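Local coordinates for ThiS/MoaD family protein (Amycolatopsis orientalis, PDB 4N6E) that probably serves as a small sulfur-carrier protein that delivers sulfur to the thiosugar synthase BexX, with which it forms a complex, at residues 24-32 and 70-81. Numbering follows the deposited sequence.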
# COMPACT_ATOMS: atom_id res chain seq x y z
N LYS B 24 -1.63 25.01 -53.13
CA LYS B 24 -2.03 26.30 -53.69
C LYS B 24 -3.44 26.63 -53.24
O LYS B 24 -4.33 25.76 -53.23
CB LYS B 24 -1.97 26.25 -55.22
CG LYS B 24 -0.57 26.21 -55.80
CD LYS B 24 -0.56 25.89 -57.29
CE LYS B 24 0.85 25.58 -57.79
NZ LYS B 24 1.82 26.68 -57.52
N GLY B 25 -3.65 27.90 -52.87
CA GLY B 25 -4.95 28.38 -52.40
C GLY B 25 -4.85 29.72 -51.70
O GLY B 25 -3.76 30.16 -51.32
N ALA B 26 -6.00 30.37 -51.54
CA ALA B 26 -6.05 31.71 -50.95
C ALA B 26 -6.66 31.70 -49.55
O ALA B 26 -6.25 32.49 -48.71
CB ALA B 26 -6.82 32.66 -51.85
N THR B 27 -7.65 30.84 -49.31
CA THR B 27 -8.19 30.62 -47.98
C THR B 27 -7.58 29.35 -47.38
O THR B 27 -6.87 28.62 -48.06
CB THR B 27 -9.72 30.48 -47.98
OG1 THR B 27 -10.10 29.35 -48.78
CG2 THR B 27 -10.40 31.73 -48.51
N VAL B 28 -7.85 29.12 -46.10
CA VAL B 28 -7.43 27.89 -45.44
C VAL B 28 -8.13 26.71 -46.10
O VAL B 28 -7.51 25.67 -46.31
CB VAL B 28 -7.77 27.90 -43.93
CG1 VAL B 28 -7.68 26.51 -43.32
CG2 VAL B 28 -6.85 28.86 -43.19
N LEU B 29 -9.41 26.89 -46.41
CA LEU B 29 -10.25 25.81 -46.93
C LEU B 29 -9.85 25.38 -48.34
O LEU B 29 -10.02 24.22 -48.71
CB LEU B 29 -11.72 26.23 -46.90
CG LEU B 29 -12.75 25.28 -47.53
CD1 LEU B 29 -12.66 23.88 -46.92
CD2 LEU B 29 -14.15 25.85 -47.38
N GLU B 30 -9.33 26.33 -49.11
CA GLU B 30 -8.79 26.00 -50.43
C GLU B 30 -7.52 25.17 -50.26
O GLU B 30 -7.33 24.20 -50.99
CB GLU B 30 -8.51 27.27 -51.25
CG GLU B 30 -9.78 27.95 -51.75
CD GLU B 30 -9.51 29.14 -52.67
OE1 GLU B 30 -8.46 29.81 -52.52
OE2 GLU B 30 -10.37 29.41 -53.53
N ILE B 31 -6.68 25.53 -49.30
CA ILE B 31 -5.45 24.77 -49.02
C ILE B 31 -5.75 23.35 -48.55
O ILE B 31 -4.96 22.43 -48.76
CB ILE B 31 -4.57 25.47 -47.96
CG1 ILE B 31 -4.10 26.83 -48.46
CG2 ILE B 31 -3.37 24.60 -47.59
CD1 ILE B 31 -2.99 26.79 -49.49
N ILE B 32 -6.89 23.17 -47.89
CA ILE B 32 -7.29 21.86 -47.43
C ILE B 32 -7.73 21.04 -48.64
O ILE B 32 -7.12 20.02 -48.95
CB ILE B 32 -8.34 21.95 -46.29
CG1 ILE B 32 -7.63 22.37 -44.99
CG2 ILE B 32 -9.07 20.63 -46.09
CD1 ILE B 32 -8.56 22.74 -43.85
N GLY B 70 -11.08 31.52 -39.44
CA GLY B 70 -11.24 30.06 -39.45
C GLY B 70 -10.87 29.46 -40.81
O GLY B 70 -9.78 29.67 -41.33
N LEU B 71 -11.81 28.72 -41.39
CA LEU B 71 -11.65 28.19 -42.74
C LEU B 71 -11.46 29.27 -43.80
O LEU B 71 -10.81 29.03 -44.82
CB LEU B 71 -12.87 27.34 -43.11
CG LEU B 71 -13.06 26.10 -42.24
CD1 LEU B 71 -14.49 25.60 -42.39
CD2 LEU B 71 -12.05 25.01 -42.59
N GLU B 72 -12.01 30.46 -43.55
CA GLU B 72 -11.93 31.56 -44.52
C GLU B 72 -10.72 32.48 -44.34
O GLU B 72 -10.64 33.51 -45.00
CB GLU B 72 -13.22 32.39 -44.50
CG GLU B 72 -14.51 31.59 -44.67
CD GLU B 72 -14.54 30.71 -45.92
OE1 GLU B 72 -13.94 31.11 -46.95
OE2 GLU B 72 -15.16 29.62 -45.88
N ALA B 73 -9.77 32.11 -43.47
CA ALA B 73 -8.60 32.95 -43.22
C ALA B 73 -7.67 33.00 -44.43
O ALA B 73 -7.50 32.00 -45.12
CB ALA B 73 -7.84 32.45 -41.99
N GLU B 74 -7.06 34.17 -44.66
CA GLU B 74 -6.23 34.40 -45.85
C GLU B 74 -4.90 33.64 -45.84
O GLU B 74 -4.19 33.61 -44.82
CB GLU B 74 -5.91 35.89 -46.01
CG GLU B 74 -7.10 36.76 -46.37
CD GLU B 74 -6.74 38.25 -46.44
OE1 GLU B 74 -5.65 38.58 -46.96
OE2 GLU B 74 -7.56 39.08 -45.96
N VAL B 75 -4.56 33.07 -46.99
CA VAL B 75 -3.29 32.37 -47.22
C VAL B 75 -2.61 33.02 -48.42
O VAL B 75 -3.16 33.01 -49.52
CB VAL B 75 -3.50 30.87 -47.54
CG1 VAL B 75 -2.16 30.15 -47.57
CG2 VAL B 75 -4.44 30.22 -46.55
N LYS B 76 -1.43 33.60 -48.20
CA LYS B 76 -0.61 34.13 -49.28
C LYS B 76 0.31 33.03 -49.82
O LYS B 76 0.44 31.97 -49.20
CB LYS B 76 0.23 35.31 -48.78
CG LYS B 76 -0.58 36.55 -48.44
CD LYS B 76 0.32 37.67 -47.91
CE LYS B 76 -0.44 38.99 -47.80
NZ LYS B 76 0.47 40.12 -47.45
N ASP B 77 0.94 33.27 -50.97
CA ASP B 77 1.91 32.33 -51.52
C ASP B 77 3.23 32.45 -50.77
O ASP B 77 3.79 33.54 -50.67
CB ASP B 77 2.16 32.60 -53.00
CG ASP B 77 3.03 31.54 -53.63
OD1 ASP B 77 2.48 30.49 -54.03
OD2 ASP B 77 4.27 31.75 -53.72
N GLY B 78 3.73 31.32 -50.26
CA GLY B 78 4.94 31.31 -49.42
C GLY B 78 4.64 31.16 -47.93
O GLY B 78 5.56 31.00 -47.13
N ASP B 79 3.35 31.22 -47.57
CA ASP B 79 2.92 31.01 -46.19
C ASP B 79 3.14 29.56 -45.79
O ASP B 79 3.09 28.66 -46.63
CB ASP B 79 1.42 31.36 -46.03
CG ASP B 79 1.17 32.87 -45.93
OD1 ASP B 79 2.11 33.66 -45.73
OD2 ASP B 79 -0.01 33.27 -46.02
N THR B 80 3.39 29.34 -44.50
CA THR B 80 3.44 27.99 -43.91
C THR B 80 2.15 27.73 -43.13
O THR B 80 1.72 28.58 -42.35
CB THR B 80 4.63 27.82 -42.96
OG1 THR B 80 5.85 28.01 -43.68
CG2 THR B 80 4.64 26.42 -42.33
N LEU B 81 1.56 26.56 -43.34
CA LEU B 81 0.31 26.20 -42.68
C LEU B 81 0.51 24.93 -41.82
O LEU B 81 0.76 23.84 -42.35
CB LEU B 81 -0.78 25.99 -43.73
CG LEU B 81 -2.22 25.86 -43.21
CD1 LEU B 81 -3.19 26.67 -44.06
CD2 LEU B 81 -2.69 24.40 -43.14
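V75 packs against I31 where helix 28-38 begins to cross the mixed sheet of this ubiquitin-like (beta-grasp) fold, its CG2 3.9 Å from I31 CG1. With CG1 beside the backbone N (chi1 -63°) and CG2 anti to it, I31 sends the CG2 methyl to L81 CD1 on the central strand 80-88 and keeps its CG1 branch for V75; V3 and V5 of strand 3-6 line the same core. One turn back, V28 lays CG2 against A73 CB at 3.9 Å, and L29 and L71 meet through their CB atoms.

Outward from these side chains, the start of the helix and the residue before its N-cap are tied to residues 71-75 through backbone atoms. L29 N donates to L71 O (3.0 Å), approaching in the carbonyl plane, while V28 N makes a weak, bent bond to A73 O. V75 N in turn donates to A26 O.

At the polar edge T27 and E30 form a capping box: T27 OG1, at the N-cap, accepts from E30 N (3.1 Å), and E30 OE1 answers with a weak, long bond from T27 N. A valine in place of T27 would remove that hydroxyl oxygen and would probably leave E30 N without its cap, fraying the first turn that the carbonyls of L71 and A73 grip. T27 CG2 lies alongside the bent E72 side chain, and E30 OE1 also takes a shorter bond, 2.7 Å, from A26 N, the N-H meeting the oxygen almost head-on to its bond to carbon.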